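Local coordinates for cytidylate kinase-like family protein (Eubacterium ventriosum, PDB 3FDI) that is of unknown function but probably acts as a nucleotide kinase, transferring phosphate from a nucleoside triphosphate to a nucleotide such as cytidylate, at residues Ala27-Ile32 / Met191-Ile196; Leu21-Leu26 / Ser100-Gly105; Val53-Arg56 / Pro61-Phe64. All blocks are in the same frame, centred on the assembly; numbering follows the deposited sequence.

Interaction 1: residues Ala27-Ile32 / Met191-Ile196; sequences AEHYNI and MIIKYI
Y30 reaches from the end of helix 19-30 against helix 185-197, and its hydroxyl does the closest touching: OH of Y30 lies 3.4 Å from CB of I196 and 3.5 Å from CG2 of I193. Y30 and I196 approach from opposite directions, the hydroxyl against CB and CG2 of I196 and the ring oblique to CD1, which is 3.8 Å from CE2 of Y30. The ring also runs alongside I193, the two chains pointing opposite ways. This is the tight, inner part of the contact; I196 is buried, and I7 touches both it and Y30. The polar end of Y30 is taken up by a hydrogen bond to OD1 of D197. These two helices pack side by side on one face of the parallel sheet of a P-loop NTPase fold, and a Schellman motif with N31 at C-prime, closed by I32 N to A27 O, ends the first of them here. An alanine in place of Y30 is likely to open a gap beside I193 and I196 and leave D197 without this bond. H29 lies on the solvent side. With CG anti to the backbone N (chi1 178°), its imidazole is covered on one face by CD1 of I193, a CH-pi contact 3.9 Å from the ring centroid and 10° off the normal, yet ND1 of H29 is buried over the Y30 ring with no partner in the model.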
loop_
_atom_site.group_PDB
_atom_site.type_symbol
_atom_site.label_atom_id
_atom_site.label_comp_id
_atom_site.label_asym_id
_atom_site.label_seq_id
_atom_site.Cartn_x
_atom_site.Cartn_y
_atom_site.Cartn_z
ATOM N N ALA B 27 19.519 -18.532 18.446
ATOM C CA ALA B 27 20.955 -18.696 18.173
ATOM C C ALA B 27 21.590 -19.592 19.242
ATOM O O ALA B 27 22.375 -20.490 18.952
ATOM C CB ALA B 27 21.683 -17.305 18.116
ATOM N N GLU B 28 21.198 -19.357 20.483
ATOM C CA GLU B 28 21.633 -20.182 21.590
ATOM C C GLU B 28 21.099 -21.601 21.490
ATOM O O GLU B 28 21.818 -22.523 21.800
ATOM C CB GLU B 28 21.204 -19.574 22.930
ATOM C CG GLU B 28 22.099 -18.412 23.400
ATOM C CD GLU B 28 21.489 -17.598 24.534
ATOM O OE1 GLU B 28 20.447 -18.013 25.105
ATOM O OE2 GLU B 28 22.046 -16.533 24.834
ATOM N N HIS B 29 19.851 -21.794 21.071
ATOM C CA HIS B 29 19.315 -23.155 21.013
ATOM C C HIS B 29 20.058 -23.998 19.994
ATOM O O HIS B 29 20.362 -25.158 20.248
ATOM C CB HIS B 29 17.841 -23.182 20.659
ATOM C CG HIS B 29 17.281 -24.569 20.550
ATOM N ND1 HIS B 29 17.170 -25.242 19.353
ATOM C CD2 HIS B 29 16.799 -25.405 21.494
ATOM C CE1 HIS B 29 16.631 -26.426 19.564
ATOM N NE2 HIS B 29 16.391 -26.550 20.855
ATOM N N TYR B 30 20.342 -23.408 18.839
ATOM C CA TYR B 30 21.062 -24.104 17.798
ATOM C C TYR B 30 22.576 -23.885 17.866
ATOM O O TYR B 30 23.300 -24.378 17.027
ATOM C CB TYR B 30 20.525 -23.668 16.439
ATOM C CG TYR B 30 19.138 -24.173 16.148
ATOM C CD1 TYR B 30 18.905 -25.523 15.917
ATOM C CD2 TYR B 30 18.063 -23.295 16.070
ATOM C CE1 TYR B 30 17.606 -25.993 15.631
ATOM C CE2 TYR B 30 16.775 -23.752 15.783
ATOM C CZ TYR B 30 16.552 -25.091 15.571
ATOM O OH TYR B 30 15.270 -25.514 15.321
ATOM N N ASN B 31 23.045 -23.140 18.861
ATOM C CA ASN B 31 24.461 -22.818 19.011
ATOM C C ASN B 31 25.111 -22.334 17.717
ATOM O O ASN B 31 26.101 -22.899 17.257
ATOM C CB ASN B 31 25.201 -24.027 19.564
ATOM C CG ASN B 31 26.577 -23.685 20.100
ATOM O OD1 ASN B 31 26.922 -22.518 20.370
ATOM N ND2 ASN B 31 27.382 -24.716 20.250
ATOM N N ILE B 32 24.549 -21.264 17.151
ATOM C CA ILE B 32 25.098 -20.623 15.957
ATOM C C ILE B 32 25.231 -19.119 16.213
ATOM O O ILE B 32 24.658 -18.624 17.158
ATOM C CB ILE B 32 24.224 -20.897 14.736
ATOM C CG1 ILE B 32 22.734 -20.617 15.047
ATOM C CG2 ILE B 32 24.430 -22.353 14.301
ATOM C CD1 ILE B 32 21.765 -20.681 13.867
HETATM N N MSE B 191 7.998 -22.314 18.953
HETATM C CA MSE B 191 7.206 -22.568 17.796
HETATM C C MSE B 191 8.054 -22.457 16.526
HETATM O O MSE B 191 7.753 -23.142 15.535
HETATM C CB MSE B 191 6.079 -21.563 17.714
HETATM C CG MSE B 191 5.078 -21.680 18.853
HETATM SE SE MSE B 191 3.835 -20.186 18.847
HETATM C CE MSE B 191 3.015 -20.524 17.127
ATOM N N ILE B 192 9.075 -21.580 16.543
ATOM C CA ILE B 192 9.954 -21.410 15.381
ATOM C C ILE B 192 10.833 -22.639 15.268
ATOM O O ILE B 192 11.069 -23.151 14.166
ATOM C CB ILE B 192 10.833 -20.102 15.475
ATOM C CG1 ILE B 192 9.935 -18.869 15.317
ATOM C CG2 ILE B 192 11.959 -20.105 14.408
ATOM C CD1 ILE B 192 10.559 -17.543 15.742
ATOM N N ILE B 193 11.257 -23.156 16.417
ATOM C CA ILE B 193 12.109 -24.345 16.463
ATOM C C ILE B 193 11.336 -25.594 15.949
ATOM O O ILE B 193 11.873 -26.459 15.227
ATOM C CB ILE B 193 12.585 -24.615 17.909
ATOM C CG1 ILE B 193 13.566 -23.548 18.381
ATOM C CG2 ILE B 193 13.160 -26.042 18.036
ATOM C CD1 ILE B 193 13.666 -23.523 19.877
ATOM N N LYS B 194 10.076 -25.682 16.324
ATOM C CA LYS B 194 9.209 -26.747 15.823
ATOM C C LYS B 194 9.054 -26.647 14.312
ATOM O O LYS B 194 9.182 -27.641 13.605
ATOM C CB LYS B 194 7.843 -26.642 16.505
ATOM C CG LYS B 194 6.778 -27.699 16.107
ATOM C CD LYS B 194 5.567 -27.570 17.045
ATOM C CE LYS B 194 4.762 -28.847 17.257
ATOM N NZ LYS B 194 5.441 -29.953 17.973
ATOM N N TYR B 195 8.800 -25.439 13.796
ATOM C CA TYR B 195 8.728 -25.264 12.354
ATOM C C TYR B 195 10.006 -25.811 11.692
ATOM O O TYR B 195 9.968 -26.642 10.751
ATOM C CB TYR B 195 8.523 -23.774 11.999
ATOM C CG TYR B 195 8.262 -23.502 10.546
ATOM C CD1 TYR B 195 6.958 -23.363 10.062
ATOM C CD2 TYR B 195 9.292 -23.373 9.651
ATOM C CE1 TYR B 195 6.705 -23.088 8.742
ATOM C CE2 TYR B 195 9.028 -23.106 8.297
ATOM C CZ TYR B 195 7.724 -22.963 7.871
ATOM O OH TYR B 195 7.436 -22.705 6.550
ATOM N N ILE B 196 11.140 -25.365 12.211
ATOM C CA ILE B 196 12.461 -25.675 11.612
ATOM C C ILE B 196 12.744 -27.166 11.641
ATOM O O ILE B 196 13.146 -27.753 10.623
ATOM C CB ILE B 196 13.645 -24.911 12.349
ATOM C CG1 ILE B 196 13.511 -23.409 12.145
ATOM C CG2 ILE B 196 14.982 -25.398 11.874
ATOM C CD1 ILE B 196 14.333 -22.601 13.088
#

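Interaction 2: residues Leu21-Leu26 / Ser100-Gly105; sequences LVAKKL and SFVIVG
A23 sets its methyl between two valines of strand 101-104: CB of A23 is 3.6 Å from CG2 of V104 and 3.9 Å from CG1 of V102. Its CB points toward the strand, and with so short a side chain the backbones can approach closely, the CA atoms of A23 and V102 being 6.6 Å apart. V102 and V104 are two residues apart, so both project from the same side of the strand, while I103 between them points away from the helix. The valines share one rotamer, CG1 anti to the backbone N (chi1 178° in V102). Different branches touch because A23 sits between them along the strand: it meets CG1 of V102 and CG2 of V104, leaving CG2 of V102 as the branch nearest L26. There, one turn further along the helix, the packing thins, CB of L26 standing 4.4 Å from CG2 of V102. The two axes are nearly antiparallel, at 172°, and approach to 8.8 Å. Helix 19-30 follows strand 8-13 through the P-loop region and runs back antiparallel to the strands of the parallel sheet, the first beta-alpha unit of a P-loop NTPase core, with strand order 2-3-1-4-5 and 101-104 next to 8-13. I11 of that neighbouring strand touches both A23 and L26, and L34 of strand 34-35 touches A23, V102 and V104, so the alanine is bordered by three adjacent strands. The side chains that meet are all aliphatic, and three of the four are buried. V104 is the partly exposed one, toward the C-terminal end of its strand; its side chain comes within about 5 Å of a bound sulfate ion, probably from the crystallisation liquor, whose position may nevertheless mark an anion pocket.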
loop_
_atom_site.group_PDB
_atom_site.type_symbol
_atom_site.label_atom_id
_atom_site.label_comp_id
_atom_site.label_asym_id
_atom_site.label_seq_id
_atom_site.Cartn_x
_atom_site.Cartn_y
_atom_site.Cartn_z
ATOM N N LEU B 21 15.235 -10.752 21.295
ATOM C CA LEU B 21 15.303 -11.808 22.296
ATOM C C LEU B 21 15.016 -13.152 21.676
ATOM O O LEU B 21 15.640 -14.125 22.013
ATOM C CB LEU B 21 14.278 -11.595 23.411
ATOM C CG LEU B 21 14.385 -10.376 24.316
ATOM C CD1 LEU B 21 13.436 -10.486 25.547
ATOM C CD2 LEU B 21 15.852 -10.180 24.789
ATOM N N VAL B 22 14.042 -13.219 20.768
ATOM C CA VAL B 22 13.774 -14.477 20.048
ATOM C C VAL B 22 14.995 -14.875 19.200
ATOM O O VAL B 22 15.429 -16.045 19.194
ATOM C CB VAL B 22 12.521 -14.358 19.197
ATOM C CG1 VAL B 22 12.311 -15.602 18.348
ATOM C CG2 VAL B 22 11.300 -14.083 20.063
ATOM N N ALA B 23 15.547 -13.917 18.469
ATOM C CA ALA B 23 16.731 -14.195 17.625
ATOM C C ALA B 23 17.877 -14.779 18.490
ATOM O O ALA B 23 18.450 -15.828 18.182
ATOM C CB ALA B 23 17.157 -12.975 16.912
ATOM N N LYS B 24 18.174 -14.109 19.596
ATOM C CA LYS B 24 19.145 -14.605 20.595
ATOM C C LYS B 24 18.825 -15.993 21.130
ATOM O O LYS B 24 19.673 -16.872 21.127
ATOM C CB LYS B 24 19.198 -13.609 21.767
ATOM C CG LYS B 24 20.377 -13.737 22.699
ATOM C CD LYS B 24 20.693 -12.341 23.263
ATOM C CE LYS B 24 21.569 -12.342 24.534
ATOM N NZ LYS B 24 20.746 -12.255 25.790
ATOM N N LYS B 25 17.599 -16.198 21.593
ATOM C CA LYS B 25 17.188 -17.514 22.073
ATOM C C LYS B 25 17.348 -18.616 21.023
ATOM O O LYS B 25 17.882 -19.675 21.318
ATOM C CB LYS B 25 15.767 -17.471 22.657
ATOM C CG LYS B 25 15.748 -16.678 23.978
ATOM C CD LYS B 25 14.359 -16.390 24.554
ATOM C CE LYS B 25 14.482 -16.133 26.086
ATOM N NZ LYS B 25 13.198 -15.800 26.775
ATOM N N LEU B 26 16.944 -18.357 19.799
ATOM C CA LEU B 26 17.174 -19.291 18.693
ATOM C C LEU B 26 18.683 -19.578 18.486
ATOM O O LEU B 26 19.072 -20.746 18.343
ATOM C CB LEU B 26 16.565 -18.729 17.385
ATOM C CG LEU B 26 15.044 -18.662 17.318
ATOM C CD1 LEU B 26 14.505 -17.760 16.115
ATOM C CD2 LEU B 26 14.458 -20.129 17.305
ATOM N N SER B 100 25.931 -21.790 9.262
ATOM C CA SER B 100 24.667 -21.630 9.908
ATOM C C SER B 100 24.679 -20.386 10.785
ATOM O O SER B 100 25.686 -20.107 11.453
ATOM C CB SER B 100 24.377 -22.823 10.757
ATOM O OG SER B 100 24.264 -23.974 9.931
ATOM N N PHE B 101 23.569 -19.637 10.781
ATOM C CA PHE B 101 23.461 -18.406 11.565
ATOM C C PHE B 101 22.044 -17.876 11.628
ATOM O O PHE B 101 21.162 -18.317 10.895
ATOM C CB PHE B 101 24.417 -17.271 11.036
ATOM C CG PHE B 101 24.200 -16.899 9.587
ATOM C CD1 PHE B 101 23.324 -15.870 9.227
ATOM C CD2 PHE B 101 24.861 -17.585 8.585
ATOM C CE1 PHE B 101 23.124 -15.527 7.888
ATOM C CE2 PHE B 101 24.664 -17.267 7.231
ATOM C CZ PHE B 101 23.791 -16.230 6.884
ATOM N N VAL B 102 21.870 -16.933 12.551
ATOM C CA VAL B 102 20.671 -16.143 12.692
ATOM C C VAL B 102 21.045 -14.744 12.222
ATOM O O VAL B 102 22.115 -14.219 12.559
ATOM C CB VAL B 102 20.189 -16.075 14.159
ATOM C CG1 VAL B 102 18.971 -15.190 14.255
ATOM C CG2 VAL B 102 19.892 -17.484 14.728
ATOM N N ILE B 103 20.176 -14.150 11.417
ATOM C CA ILE B 103 20.387 -12.798 10.966
ATOM C C ILE B 103 19.086 -12.014 11.178
ATOM O O ILE B 103 18.009 -12.450 10.788
ATOM C CB ILE B 103 20.934 -12.760 9.497
ATOM C CG1 ILE B 103 21.147 -11.329 8.979
ATOM C CG2 ILE B 103 20.044 -13.521 8.555
ATOM C CD1 ILE B 103 22.149 -10.543 9.705
ATOM N N VAL B 104 19.206 -10.883 11.847
ATOM C CA VAL B 104 18.082 -10.007 12.085
ATOM C C VAL B 104 18.114 -8.926 11.022
ATOM O O VAL B 104 19.158 -8.296 10.801
ATOM C CB VAL B 104 18.204 -9.357 13.469
ATOM C CG1 VAL B 104 17.131 -8.288 13.649
ATOM C CG2 VAL B 104 18.111 -10.446 14.579
ATOM N N GLY B 105 16.987 -8.707 10.361
ATOM C CA GLY B 105 16.847 -7.602 9.464
ATOM C C GLY B 105 17.715 -7.780 8.253
ATOM O O GLY B 105 17.939 -8.921 7.815
#

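Interaction 3: residues Val53-Arg56 / Pro61-Phe64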
loop_
_atom_site.group_PDB
_atom_site.type_symbol
_atom_site.label_atom_id
_atom_site.label_comp_id
_atom_site.label_asym_id
_atom_site.label_seq_id
_atom_site.Cartn_x
_atom_site.Cartn_y
_atom_site.Cartn_z
ATOM N N VAL B 53 31.296 -6.225 -9.890
ATOM C CA VAL B 53 31.415 -6.676 -11.293
ATOM C C VAL B 53 30.869 -8.110 -11.454
ATOM O O VAL B 53 30.074 -8.403 -12.359
ATOM C CB VAL B 53 32.902 -6.605 -11.811
ATOM C CG1 VAL B 53 32.966 -6.817 -13.337
ATOM C CG2 VAL B 53 33.560 -5.263 -11.443
ATOM N N LEU B 54 31.278 -8.973 -10.526
ATOM C CA LEU B 54 30.858 -10.382 -10.447
ATOM C C LEU B 54 29.409 -10.449 -9.938
ATOM O O LEU B 54 28.669 -11.419 -10.136
ATOM C CB LEU B 54 31.780 -11.146 -9.468
ATOM C CG LEU B 54 33.306 -10.871 -9.394
ATOM C CD1 LEU B 54 33.739 -9.373 -9.278
ATOM C CD2 LEU B 54 33.898 -11.662 -8.198
ATOM N N GLU B 55 29.005 -9.384 -9.272
ATOM C CA GLU B 55 27.761 -9.394 -8.583
ATOM C C GLU B 55 26.629 -9.025 -9.528
ATOM O O GLU B 55 26.352 -7.873 -9.859
ATOM C CB GLU B 55 27.885 -8.571 -7.319
ATOM C CG GLU B 55 28.766 -9.332 -6.327
ATOM C CD GLU B 55 28.918 -8.682 -4.973
ATOM O OE1 GLU B 55 28.089 -7.826 -4.593
ATOM O OE2 GLU B 55 29.883 -9.051 -4.271
ATOM N N ARG B 56 26.082 -10.096 -10.067
ATOM C CA ARG B 56 24.765 -10.133 -10.643
ATOM C C ARG B 56 24.425 -11.628 -10.548
ATOM O O ARG B 56 24.492 -12.388 -11.535
ATOM C CB ARG B 56 24.742 -9.596 -12.075
ATOM C CG ARG B 56 23.416 -9.856 -12.792
ATOM C CD ARG B 56 23.109 -8.847 -13.909
ATOM N NE ARG B 56 24.303 -8.436 -14.655
ATOM C CZ ARG B 56 24.878 -9.118 -15.652
ATOM N NH1 ARG B 56 24.385 -10.295 -16.042
ATOM N NH2 ARG B 56 25.971 -8.625 -16.251
ATOM N N PRO B 61 17.881 -7.295 -4.481
ATOM C CA PRO B 61 18.364 -6.128 -3.725
ATOM C C PRO B 61 19.696 -5.624 -4.232
ATOM O O PRO B 61 19.974 -4.412 -4.190
ATOM C CB PRO B 61 18.514 -6.660 -2.274
ATOM C CG PRO B 61 17.752 -7.900 -2.193
ATOM C CD PRO B 61 17.674 -8.468 -3.608
HETATM N N MSE B 62 20.514 -6.546 -4.721
HETATM C CA MSE B 62 21.821 -6.189 -5.222
HETATM C C MSE B 62 21.739 -5.540 -6.590
HETATM O O MSE B 62 22.339 -4.485 -6.800
HETATM C CB MSE B 62 22.743 -7.400 -5.245
HETATM C CG MSE B 62 23.171 -7.875 -3.841
HETATM SE SE MSE B 62 24.658 -9.154 -4.084
HETATM C CE MSE B 62 25.393 -8.370 -5.687
ATOM N N ASN B 63 20.994 -6.159 -7.509
ATOM C CA ASN B 63 20.787 -5.568 -8.840
ATOM C C ASN B 63 20.221 -4.161 -8.664
ATOM O O ASN B 63 20.699 -3.194 -9.232
ATOM C CB ASN B 63 19.794 -6.398 -9.681
ATOM C CG ASN B 63 20.246 -7.847 -9.880
ATOM O OD1 ASN B 63 21.330 -8.108 -10.393
ATOM N ND2 ASN B 63 19.398 -8.794 -9.464
ATOM N N PHE B 64 19.209 -4.062 -7.820
ATOM C CA PHE B 64 18.588 -2.766 -7.524
ATOM C C PHE B 64 19.588 -1.724 -6.970
ATOM O O PHE B 64 19.673 -0.580 -7.464
ATOM C CB PHE B 64 17.429 -2.991 -6.543
ATOM C CG PHE B 64 16.616 -1.775 -6.301
ATOM C CD1 PHE B 64 15.690 -1.330 -7.265
ATOM C CD2 PHE B 64 16.761 -1.057 -5.133
ATOM C CE1 PHE B 64 14.932 -0.168 -7.061
ATOM C CE2 PHE B 64 16.004 0.091 -4.925
ATOM C CZ PHE B 64 15.087 0.538 -5.893
#
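The nonpolar part of the contact is made by the selenomethionine M62, whose chain crosses the side chain of E55 at about a right angle. M62 sends CG anti to its carbonyl carbon (chi1 -71°), and the next torsion, nearly extended, carries the selenium out to the carboxylate. SE of M62 lies 3.7 Å from OE1 of E55; the placing of CE beyond it is doubtful, because the model is too tight there. The polar atoms come second. OE1 of E55 is buried by this contact with no partner in the model, and its setting is uncertain. On the exposed side, the R56 and N63 side chains also cross at about a right angle, and their guanidinium and amide planes are 32° apart. Here OD1 of N63 meets the aliphatic stem of R56, at 3.6 Å from CG and 4.0 Å from CD of R56, so this is van der Waals packing with no salt bridge or hydrogen bond in it. In the fold, the irregular segment 53-56 follows a gap in the model and turns back upon helix 60-66, only four residues separating the two segments. The region, between strands 34-35 and 101-104, probably corresponds in position to the nucleoside-monophosphate-binding part of related kinases, though the contact itself is local packing. F64 of helix 60-66 makes cation-pi contacts with K151 and K154 of the third subunit. Helix 81-95 borders both segments: its I84 touches E55, and its F87 touches P61 and M62. On helix 60-66, F64 also meets F162 of helix 142-163 edge-to-face.

Overall arrangement
Interactions 1 and 2 share helix 19-30 and touch each other, their centres 9 Å apart; I192 packs on V22 and I193 on L26, so one helix is held against strand 101-104 and against helix 185-197. Interaction 2 is the core contact, its side chains purely aliphatic, whereas interaction 1 is partly buried and adds a tyrosine whose hydroxyl packs on I196 and an imidazole on the solvent side. Interaction 3 stands apart, about 20 Å from interaction 1 and about 10 Å from interaction 2 between nearest atoms. It joins residues close in sequence, lies at the periphery, and mixes charged and amide side chains with a selenomethionine; along the chain it is nested inside the loops closed by the other two.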